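Local coordinates for protein toll (Drosophila melanogaster, PDB 4LXR) that serves as the cell-surface receptor for the cleaved cytokine spaetzle C-106, switching on Toll signalling in antifungal immunity and in dorsal-ventral patterning of the embryo, at residues Phe2-Met10 with Cys18-Ile27; Leu103-Ile114 with Phe128-Pro139. All blocks are in the same frame, centred on the assembly; numbering follows the deposited sequence.

Contact 1. Residues Phe2-Met10 with Cys18-Ile27; sequences FGRDACSEM and CAPIMSEYEI
C7 on helix 4-10 and C18 on strand 18-21 both carry SG trans to the main-chain nitrogen (chi1 179° and 180°), and the two sulfurs meet in a 2.0 Å SG-SG disulfide. The bond ties the N-terminal helix to a beta hairpin closed by a type II' turn from I21 to E24, consistent with the disulfide-bonded cap that begins a leucine-rich-repeat ectodomain. Beside the disulfide, F2 and Y25 form a T-shaped (edge-to-face) pair: F2 CE2 lies 3.8 Å from Y25 CG over the tyrosine face, with the planes 87° apart. C18 SG lies at the edge of the phenylalanine, near its plane, 3.7 Å from CZ, which also touches I27 CD1. Y25 extends to the start of the helix, crossing the R4 side chain at about a right angle, with its OH 3.2 Å from R4 CG and, at an angle poor for a hydrogen bond, near R4 N. I42 and L67 also pack on F2. Hairpin residues A19 and E26 face a spaetzle chain, whose L16 N bonds to E26 OE2. M10 runs out extended to SD, 3.6 Å from C18 CB, then bends at its last torsion, bringing CE 3.8 Å from I27 CD1.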
loop_
_atom_site.group_PDB
_atom_site.type_symbol
_atom_site.label_atom_id
_atom_site.label_comp_id
_atom_site.label_asym_id
_atom_site.label_seq_id
_atom_site.Cartn_x
_atom_site.Cartn_y
_atom_site.Cartn_z
ATOM N N PHE A 2 3.318 20.763 42.193
ATOM C CA PHE A 2 2.214 19.850 41.924
ATOM C C PHE A 2 2.696 18.528 41.357
ATOM O O PHE A 2 3.404 18.489 40.351
ATOM C CB PHE A 2 1.178 20.469 40.984
ATOM C CG PHE A 2 -0.118 19.714 40.948
ATOM C CD1 PHE A 2 -1.131 20.013 41.846
ATOM C CD2 PHE A 2 -0.319 18.693 40.031
ATOM C CE1 PHE A 2 -2.322 19.299 41.830
ATOM C CE2 PHE A 2 -1.508 17.977 40.009
ATOM C CZ PHE A 2 -2.510 18.282 40.905
ATOM N N GLY A 3 2.290 17.447 42.015
ATOM C CA GLY A 3 2.652 16.103 41.617
ATOM C C GLY A 3 1.645 15.104 42.155
ATOM O O GLY A 3 0.546 15.487 42.562
ATOM N N ARG A 4 2.020 13.828 42.162
ATOM C CA ARG A 4 1.114 12.758 42.574
ATOM C C ARG A 4 0.447 13.037 43.923
ATOM O O ARG A 4 -0.765 12.859 44.075
ATOM C CB ARG A 4 1.843 11.408 42.603
ATOM C CG ARG A 4 2.107 10.796 41.226
ATOM C CD ARG A 4 2.808 9.444 41.342
ATOM N NE ARG A 4 2.896 8.749 40.057
ATOM C CZ ARG A 4 3.461 7.554 39.886
ATOM N NH1 ARG A 4 3.997 6.914 40.918
ATOM N NH2 ARG A 4 3.495 6.996 38.682
ATOM N N ASP A 5 1.238 13.498 44.890
ATOM C CA ASP A 5 0.725 13.772 46.230
ATOM C C ASP A 5 -0.369 14.842 46.231
ATOM O O ASP A 5 -1.446 14.633 46.792
ATOM C CB ASP A 5 1.863 14.167 47.180
ATOM C CG ASP A 5 1.382 14.395 48.605
ATOM O OD1 ASP A 5 1.027 15.546 48.938
ATOM O OD2 ASP A 5 1.357 13.424 49.393
ATOM N N ALA A 6 -0.094 15.981 45.601
ATOM C CA ALA A 6 -1.055 17.082 45.556
ATOM C C ALA A 6 -2.345 16.676 44.841
ATOM O O ALA A 6 -3.428 17.172 45.158
ATOM C CB ALA A 6 -0.435 18.296 44.886
ATOM N N CYS A 7 -2.221 15.764 43.883
ATOM C CA CYS A 7 -3.362 15.320 43.097
ATOM C C CYS A 7 -4.275 14.394 43.891
ATOM O O CYS A 7 -5.500 14.507 43.815
ATOM C CB CYS A 7 -2.895 14.626 41.819
ATOM S SG CYS A 7 -4.248 14.028 40.793
ATOM N N SER A 8 -3.675 13.476 44.644
ATOM C CA SER A 8 -4.432 12.561 45.489
ATOM C C SER A 8 -5.118 13.342 46.596
ATOM O O SER A 8 -6.278 13.096 46.923
ATOM C CB SER A 8 -3.508 11.509 46.105
ATOM O OG SER A 8 -2.857 10.751 45.104
ATOM N N GLU A 9 -4.383 14.291 47.166
ATOM C CA GLU A 9 -4.884 15.127 48.250
ATOM C C GLU A 9 -6.093 15.944 47.805
ATOM O O GLU A 9 -6.993 16.225 48.601
ATOM C CB GLU A 9 -3.776 16.067 48.741
ATOM C CG GLU A 9 -4.051 16.693 50.090
ATOM C CD GLU A 9 -4.176 15.649 51.187
ATOM O OE1 GLU A 9 -3.152 15.015 51.516
ATOM O OE2 GLU A 9 -5.297 15.455 51.710
ATOM N N MET A 10 -6.110 16.305 46.524
ATOM C CA MET A 10 -7.110 17.215 45.973
ATOM C C MET A 10 -8.539 16.666 45.997
ATOM O O MET A 10 -9.503 17.414 45.846
ATOM C CB MET A 10 -6.733 17.606 44.545
ATOM C CG MET A 10 -7.544 18.760 44.002
ATOM S SD MET A 10 -7.331 18.982 42.238
ATOM C CE MET A 10 -6.502 20.565 42.215
ATOM N N CYS A 18 -8.970 15.293 40.678
ATOM C CA CYS A 18 -7.744 15.152 39.916
ATOM C C CYS A 18 -7.468 13.670 39.690
ATOM O O CYS A 18 -7.667 12.854 40.584
ATOM C CB CYS A 18 -6.584 15.783 40.681
ATOM S SG CYS A 18 -4.975 15.686 39.856
ATOM N N ALA A 19 -7.021 13.321 38.492
ATOM C CA ALA A 19 -6.635 11.945 38.215
ATOM C C ALA A 19 -5.357 11.951 37.397
ATOM O O ALA A 19 -5.271 12.661 36.389
ATOM C CB ALA A 19 -7.753 11.201 37.474
ATOM N N PRO A 20 -4.346 11.185 37.840
ATOM C CA PRO A 20 -3.138 11.043 37.025
ATOM C C PRO A 20 -3.476 10.297 35.752
ATOM O O PRO A 20 -4.360 9.452 35.756
ATOM C CB PRO A 20 -2.214 10.198 37.906
ATOM C CG PRO A 20 -3.132 9.462 38.826
ATOM C CD PRO A 20 -4.253 10.431 39.099
ATOM N N ILE A 21 -2.802 10.632 34.664
ATOM C CA ILE A 21 -2.974 9.898 33.423
ATOM C C ILE A 21 -1.722 10.041 32.569
ATOM O O ILE A 21 -1.332 11.153 32.195
ATOM C CB ILE A 21 -4.261 10.296 32.658
ATOM C CG1 ILE A 21 -4.348 9.522 31.347
ATOM C CG2 ILE A 21 -4.333 11.790 32.403
ATOM C CD1 ILE A 21 -5.595 9.801 30.571
ATOM N N MET A 22 -1.096 8.903 32.276
ATOM C CA MET A 22 0.255 8.880 31.727
ATOM C C MET A 22 1.180 9.712 32.610
ATOM O O MET A 22 1.177 9.565 33.832
ATOM C CB MET A 22 0.273 9.347 30.270
ATOM C CG MET A 22 -0.052 8.222 29.292
ATOM S SD MET A 22 -1.368 8.602 28.118
ATOM C CE MET A 22 -1.563 6.991 27.367
ATOM N N SER A 23 1.963 10.593 32.009
ATOM C CA SER A 23 2.869 11.411 32.802
ATOM C C SER A 23 2.212 12.711 33.283
ATOM O O SER A 23 2.825 13.494 34.010
ATOM C CB SER A 23 4.151 11.695 32.020
ATOM O OG SER A 23 3.856 11.946 30.658
ATOM N N GLU A 24 0.956 12.929 32.907
ATOM C CA GLU A 24 0.282 14.176 33.258
ATOM C C GLU A 24 -0.837 14.023 34.290
ATOM O O GLU A 24 -1.086 12.938 34.812
ATOM C CB GLU A 24 -0.262 14.854 31.999
ATOM C CG GLU A 24 -1.426 14.118 31.372
ATOM C CD GLU A 24 -1.749 14.608 29.979
ATOM O OE1 GLU A 24 -2.811 14.209 29.445
ATOM O OE2 GLU A 24 -0.948 15.399 29.424
ATOM N N TYR A 25 -1.505 15.132 34.580
ATOM C CA TYR A 25 -2.622 15.138 35.510
ATOM C C TYR A 25 -3.776 15.876 34.867
ATOM O O TYR A 25 -3.570 16.899 34.230
ATOM C CB TYR A 25 -2.229 15.826 36.820
ATOM C CG TYR A 25 -1.053 15.176 37.512
ATOM C CD1 TYR A 25 -1.236 14.086 38.372
ATOM C CD2 TYR A 25 0.241 15.634 37.297
ATOM C CE1 TYR A 25 -0.161 13.484 39.000
ATOM C CE2 TYR A 25 1.321 15.037 37.919
ATOM C CZ TYR A 25 1.113 13.961 38.770
ATOM O OH TYR A 25 2.188 13.373 39.390
ATOM N N GLU A 26 -4.986 15.353 35.007
ATOM C CA GLU A 26 -6.149 16.096 34.561
ATOM C C GLU A 26 -6.955 16.558 35.762
ATOM O O GLU A 26 -7.373 15.752 36.587
ATOM C CB GLU A 26 -7.039 15.286 33.621
ATOM C CG GLU A 26 -8.120 16.143 32.969
ATOM C CD GLU A 26 -9.294 15.345 32.430
ATOM O OE1 GLU A 26 -10.023 14.720 33.234
ATOM O OE2 GLU A 26 -9.497 15.354 31.199
ATOM N N ILE A 27 -7.161 17.863 35.856
ATOM C CA ILE A 27 -7.969 18.424 36.917
ATOM C C ILE A 27 -9.279 18.956 36.357
ATOM O O ILE A 27 -9.271 19.695 35.371
ATOM C CB ILE A 27 -7.216 19.548 37.610
ATOM C CG1 ILE A 27 -5.902 18.998 38.176
ATOM C CG2 ILE A 27 -8.081 20.163 38.696
ATOM C CD1 ILE A 27 -5.017 20.026 38.814
#

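Contact 2. Residues Leu103-Ile114 with Phe128-Pro139; sequences LIFESDNLGMNI and FRFTTRRLTHIP. With NAG (2-acetamido-2-deoxy-beta-D-glucopyranose), chain I.
D108 and R133 lock together where parallel strands 103-106 and 128-131 run out into loops. Along D108, CB lies 3.7 Å from R134 NH1, which itself bonds to the backbone O of D108; beyond CG, OD1 takes the backbone N of R133 at 2.9 Å on its anti side, tilted out of the carboxylate plane. The R133 chain bends at chi3 (-72°), turning NE and NH2 together onto OD2, NH2 at 2.8 Å, in a side-on salt bridge with the carboxylate and guanidinium planes 43° apart. With an alanine in place of D108, the R133 guanidinium would probably be held less firmly and the R133 backbone N left without this acceptor. Back on the strands, R129 NH1 reaches diagonally past its register partner I104 to E106 OE2 at 2.9 Å and bonds T131 OG1, while I104 CG2 sits over one guanidinium face. On the reverse side, I114 CD1 rests 3.9 Å above the centre of the F130 ring in a CH-pi contact. N113 ND2 carries an N-linked NAG, and N113 OD1 accepts H137 N. A largely polar strand face bearing E106, R129 and T131, backed by an apolar core, is consistent with adjacent turns starting a leucine-rich-repeat solenoid.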
loop_
_atom_site.group_PDB
_atom_site.type_symbol
_atom_site.label_atom_id
_atom_site.label_comp_id
_atom_site.label_asym_id
_atom_site.label_seq_id
_atom_site.Cartn_x
_atom_site.Cartn_y
_atom_site.Cartn_z
ATOM N N LEU A 103 3.281 31.932 26.486
ATOM C CA LEU A 103 1.853 32.050 26.783
ATOM C C LEU A 103 1.085 31.969 25.477
ATOM O O LEU A 103 1.342 32.750 24.544
ATOM C CB LEU A 103 1.519 33.380 27.480
ATOM C CG LEU A 103 0.013 33.637 27.719
ATOM C CD1 LEU A 103 -0.631 32.576 28.642
ATOM C CD2 LEU A 103 -0.261 35.076 28.269
ATOM N N ILE A 104 0.150 31.021 25.417
ATOM C CA ILE A 104 -0.780 30.858 24.298
ATOM C C ILE A 104 -2.182 31.169 24.826
ATOM O O ILE A 104 -2.578 30.695 25.892
ATOM C CB ILE A 104 -0.711 29.427 23.752
ATOM C CG1 ILE A 104 0.633 29.217 23.036
ATOM C CG2 ILE A 104 -1.909 29.100 22.844
ATOM C CD1 ILE A 104 1.097 27.819 23.062
ATOM N N PHE A 105 -2.912 32.022 24.124
ATOM C CA PHE A 105 -4.263 32.376 24.544
ATOM C C PHE A 105 -5.136 32.276 23.314
ATOM O O PHE A 105 -5.148 33.175 22.471
ATOM C CB PHE A 105 -4.322 33.788 25.151
ATOM C CG PHE A 105 -5.596 34.069 25.930
ATOM C CD1 PHE A 105 -6.781 34.414 25.267
ATOM C CD2 PHE A 105 -5.605 33.996 27.314
ATOM C CE1 PHE A 105 -7.936 34.681 25.979
ATOM C CE2 PHE A 105 -6.769 34.245 28.049
ATOM C CZ PHE A 105 -7.937 34.585 27.383
ATOM N N GLU A 106 -5.857 31.162 23.217
ATOM C CA GLU A 106 -6.695 30.852 22.069
ATOM C C GLU A 106 -8.144 30.757 22.518
ATOM O O GLU A 106 -8.502 29.832 23.247
ATOM C CB GLU A 106 -6.234 29.522 21.470
ATOM C CG GLU A 106 -7.045 29.004 20.320
ATOM C CD GLU A 106 -6.547 27.632 19.881
ATOM O OE1 GLU A 106 -7.183 26.628 20.258
ATOM O OE2 GLU A 106 -5.509 27.559 19.186
ATOM N N SER A 107 -8.991 31.694 22.090
ATOM C CA SER A 107 -10.380 31.672 22.552
ATOM C C SER A 107 -11.370 32.379 21.648
ATOM O O SER A 107 -11.082 33.446 21.115
ATOM C CB SER A 107 -10.487 32.266 23.970
ATOM O OG SER A 107 -11.857 32.416 24.334
ATOM N N ASP A 108 -12.559 31.799 21.522
ATOM C CA ASP A 108 -13.663 32.440 20.818
ATOM C C ASP A 108 -14.701 32.975 21.793
ATOM O O ASP A 108 -15.809 33.368 21.408
ATOM C CB ASP A 108 -14.297 31.445 19.841
ATOM C CG ASP A 108 -13.297 30.955 18.808
ATOM O OD1 ASP A 108 -12.379 31.730 18.445
ATOM O OD2 ASP A 108 -13.412 29.800 18.369
ATOM N N ASN A 109 -14.337 32.973 23.067
ATOM C CA ASN A 109 -15.182 33.539 24.110
ATOM C C ASN A 109 -14.365 34.551 24.902
ATOM O O ASN A 109 -13.945 34.278 26.027
ATOM C CB ASN A 109 -15.729 32.425 25.019
ATOM C CG ASN A 109 -16.562 32.967 26.173
ATOM O OD1 ASN A 109 -17.041 34.098 26.123
ATOM N ND2 ASN A 109 -16.732 32.155 27.223
ATOM N N LEU A 110 -14.148 35.721 24.298
ATOM C CA LEU A 110 -13.295 36.771 24.865
ATOM C C LEU A 110 -13.992 37.615 25.941
ATOM O O LEU A 110 -13.432 37.845 27.010
ATOM C CB LEU A 110 -12.760 37.687 23.756
ATOM C CG LEU A 110 -11.884 37.045 22.671
ATOM C CD1 LEU A 110 -11.528 38.051 21.568
ATOM C CD2 LEU A 110 -10.619 36.403 23.266
ATOM N N GLY A 111 -15.205 38.077 25.652
ATOM C CA GLY A 111 -15.953 38.916 26.580
ATOM C C GLY A 111 -15.630 40.392 26.421
ATOM O O GLY A 111 -16.388 41.231 26.886
ATOM N N MET A 112 -14.518 40.686 25.738
ATOM C CA MET A 112 -13.981 42.036 25.557
ATOM C C MET A 112 -12.811 41.970 24.559
ATOM O O MET A 112 -12.397 40.881 24.136
ATOM C CB MET A 112 -13.477 42.593 26.894
ATOM C CG MET A 112 -12.222 41.874 27.426
ATOM S SD MET A 112 -11.723 42.340 29.111
ATOM C CE MET A 112 -11.067 44.016 28.854
ATOM N N ASN A 113 -12.292 43.130 24.173
ATOM C CA ASN A 113 -11.051 43.221 23.385
ATOM C C ASN A 113 -9.832 43.034 24.293
ATOM O O ASN A 113 -9.873 43.386 25.472
ATOM C CB ASN A 113 -10.961 44.598 22.696
ATOM C CG ASN A 113 -12.029 44.802 21.612
ATOM O OD1 ASN A 113 -12.251 43.919 20.783
ATOM N ND2 ASN A 113 -12.686 45.970 21.618
ATOM N N ILE A 114 -8.742 42.485 23.762
ATOM C CA ILE A 114 -7.508 42.371 24.547
ATOM C C ILE A 114 -6.881 43.747 24.825
ATOM O O ILE A 114 -7.012 44.673 24.023
ATOM C CB ILE A 114 -6.483 41.387 23.857
ATOM C CG1 ILE A 114 -5.452 40.850 24.852
ATOM C CG2 ILE A 114 -5.850 42.027 22.647
ATOM C CD1 ILE A 114 -4.556 39.722 24.272
ATOM N N PHE A 128 4.620 34.431 22.570
ATOM C CA PHE A 128 3.243 34.765 22.894
ATOM C C PHE A 128 2.399 34.512 21.675
ATOM O O PHE A 128 2.804 34.868 20.577
ATOM C CB PHE A 128 3.137 36.239 23.341
ATOM C CG PHE A 128 1.725 36.753 23.439
ATOM C CD1 PHE A 128 0.865 36.288 24.437
ATOM C CD2 PHE A 128 1.262 37.728 22.550
ATOM C CE1 PHE A 128 -0.446 36.774 24.548
ATOM C CE2 PHE A 128 -0.054 38.237 22.651
ATOM C CZ PHE A 128 -0.914 37.752 23.642
ATOM N N ARG A 129 1.231 33.897 21.864
ATOM C CA ARG A 129 0.288 33.702 20.769
ATOM C C ARG A 129 -1.109 34.113 21.196
ATOM O O ARG A 129 -1.577 33.717 22.260
ATOM C CB ARG A 129 0.256 32.243 20.286
ATOM C CG ARG A 129 -0.997 31.957 19.431
ATOM C CD ARG A 129 -0.810 30.789 18.423
ATOM N NE ARG A 129 -0.840 29.472 19.046
ATOM C CZ ARG A 129 -1.942 28.768 19.336
ATOM N NH1 ARG A 129 -3.168 29.253 19.099
ATOM N NH2 ARG A 129 -1.809 27.557 19.880
ATOM N N PHE A 130 -1.778 34.893 20.357
ATOM C CA PHE A 130 -3.164 35.255 20.605
ATOM C C PHE A 130 -3.981 34.863 19.387
ATOM O O PHE A 130 -3.673 35.267 18.255
ATOM C CB PHE A 130 -3.299 36.769 20.853
ATOM C CG PHE A 130 -4.713 37.224 21.072
ATOM C CD1 PHE A 130 -5.501 36.638 22.065
ATOM C CD2 PHE A 130 -5.251 38.238 20.306
ATOM C CE1 PHE A 130 -6.816 37.045 22.281
ATOM C CE2 PHE A 130 -6.579 38.669 20.509
ATOM C CZ PHE A 130 -7.361 38.074 21.499
ATOM N N THR A 131 -5.057 34.127 19.613
ATOM C CA THR A 131 -5.788 33.537 18.499
ATOM C C THR A 131 -7.267 33.579 18.801
ATOM O O THR A 131 -7.698 33.151 19.880
ATOM C CB THR A 131 -5.339 32.076 18.291
ATOM O OG1 THR A 131 -3.985 32.062 17.806
ATOM C CG2 THR A 131 -6.249 31.342 17.306
ATOM N N THR A 132 -8.051 34.093 17.863
ATOM C CA THR A 132 -9.494 34.177 18.071
ATOM C C THR A 132 -10.198 34.262 16.730
ATOM O O THR A 132 -9.619 34.739 15.763
ATOM C CB THR A 132 -9.896 35.407 18.932
ATOM O OG1 THR A 132 -11.311 35.382 19.168
ATOM C CG2 THR A 132 -9.535 36.732 18.231
ATOM N N ARG A 133 -11.447 33.806 16.683
ATOM C CA ARG A 133 -12.303 33.997 15.510
ATOM C C ARG A 133 -13.449 34.980 15.764
ATOM O O ARG A 133 -14.320 35.185 14.901
ATOM C CB ARG A 133 -12.802 32.634 14.994
ATOM C CG ARG A 133 -11.594 31.784 14.561
ATOM C CD ARG A 133 -11.909 30.353 14.314
ATOM N NE ARG A 133 -12.170 29.621 15.545
ATOM C CZ ARG A 133 -12.199 28.296 15.605
ATOM N NH1 ARG A 133 -11.965 27.591 14.511
ATOM N NH2 ARG A 133 -12.463 27.679 16.747
ATOM N N ARG A 134 -13.450 35.587 16.944
ATOM C CA ARG A 134 -14.409 36.642 17.245
ATOM C C ARG A 134 -14.023 37.904 16.472
ATOM O O ARG A 134 -12.839 38.150 16.252
ATOM C CB ARG A 134 -14.382 36.981 18.725
ATOM C CG ARG A 134 -14.985 35.951 19.641
ATOM C CD ARG A 134 -16.480 36.197 19.872
ATOM N NE ARG A 134 -17.270 35.952 18.667
ATOM C CZ ARG A 134 -17.498 34.748 18.160
ATOM N NH1 ARG A 134 -16.973 33.677 18.749
ATOM N NH2 ARG A 134 -18.224 34.611 17.052
ATOM N N LEU A 135 -15.013 38.679 16.035
ATOM C CA LEU A 135 -14.739 40.044 15.585
ATOM C C LEU A 135 -14.122 40.760 16.783
ATOM O O LEU A 135 -14.701 40.800 17.862
ATOM C CB LEU A 135 -16.017 40.749 15.120
ATOM C CG LEU A 135 -15.895 42.272 14.862
ATOM C CD1 LEU A 135 -14.876 42.596 13.773
ATOM C CD2 LEU A 135 -17.244 42.846 14.498
ATOM N N THR A 136 -12.926 41.292 16.603
ATOM C CA THR A 136 -12.181 41.845 17.717
ATOM C C THR A 136 -11.195 42.908 17.215
ATOM O O THR A 136 -10.917 43.021 16.007
ATOM C CB THR A 136 -11.401 40.715 18.459
ATOM O OG1 THR A 136 -11.167 41.096 19.814
ATOM C CG2 THR A 136 -10.077 40.423 17.775
ATOM N N HIS A 137 -10.664 43.689 18.145
ATOM C CA HIS A 137 -9.702 44.722 17.788
ATOM C C HIS A 137 -8.505 44.606 18.681
ATOM O O HIS A 137 -8.649 44.590 19.909
ATOM C CB HIS A 137 -10.287 46.126 17.967
ATOM C CG HIS A 137 -9.321 47.216 17.610
ATOM N ND1 HIS A 137 -8.684 47.992 18.558
ATOM C CD2 HIS A 137 -8.858 47.636 16.408
ATOM C CE1 HIS A 137 -7.893 48.862 17.954
ATOM N NE2 HIS A 137 -7.977 48.663 16.649
ATOM N N ILE A 138 -7.325 44.504 18.084
ATOM C CA ILE A 138 -6.093 44.507 18.887
ATOM C C ILE A 138 -5.500 45.926 18.956
ATOM O O ILE A 138 -5.189 46.511 17.920
ATOM C CB ILE A 138 -5.079 43.529 18.322
ATOM C CG1 ILE A 138 -5.679 42.103 18.342
ATOM C CG2 ILE A 138 -3.758 43.570 19.116
ATOM C CD1 ILE A 138 -4.833 41.151 17.623
ATOM N N PRO A 139 -5.374 46.496 20.174
ATOM C CA PRO A 139 -4.840 47.868 20.290
ATOM C C PRO A 139 -3.336 47.823 20.107
ATOM O O PRO A 139 -2.681 46.895 20.585
ATOM C CB PRO A 139 -5.182 48.263 21.731
ATOM C CG PRO A 139 -5.182 46.984 22.477
ATOM C CD PRO A 139 -5.723 45.934 21.489
HETATM C C1 NAG I . -13.187 46.352 20.308
HETATM C C2 NAG I . -14.676 46.335 20.681
HETATM C C3 NAG I . -15.530 46.966 19.570
HETATM C C4 NAG I . -14.966 48.305 19.105
HETATM C C5 NAG I . -13.485 48.176 18.780
HETATM C C6 NAG I . -12.848 49.496 18.402
HETATM C C7 NAG I . -15.606 44.542 22.092
HETATM C C8 NAG I . -15.733 45.576 23.174
HETATM N N2 NAG I . -15.107 44.968 20.928
HETATM O O3 NAG I . -16.858 47.149 20.050
HETATM O O4 NAG I . -15.648 48.738 17.933
HETATM O O5 NAG I . -12.793 47.684 19.936
HETATM O O6 NAG I . -11.930 49.957 19.387
HETATM O O7 NAG I . -15.944 43.374 22.262
HETATM O O HOH W 1 -13.191 41.126 21.289
HETATM O O HOH W 2 -8.870 41.945 20.991
#

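Overall arrangement
Both contacts lie near the N-terminal end of the ectodomain, in series along the chain, with centres about 30 Å apart. Each is partly buried, and they share no helix or strand. Contact 1 joins a helix to an antiparallel hairpin covalently, with aromatic and sulfur packing but no hydrogen bond between its segments. Contact 2 instead joins two parallel strands through regular backbone bonds; its buried phenylalanines, with L103, L110 and I114, line the interior, whereas one salt bridge lies on the opposite strand face and the other in the loops beyond, as does the glycan. Both also meet spaetzle, contact 1 through the outward side of its hairpin, contact 2 through residues such as I104, D108 and T131.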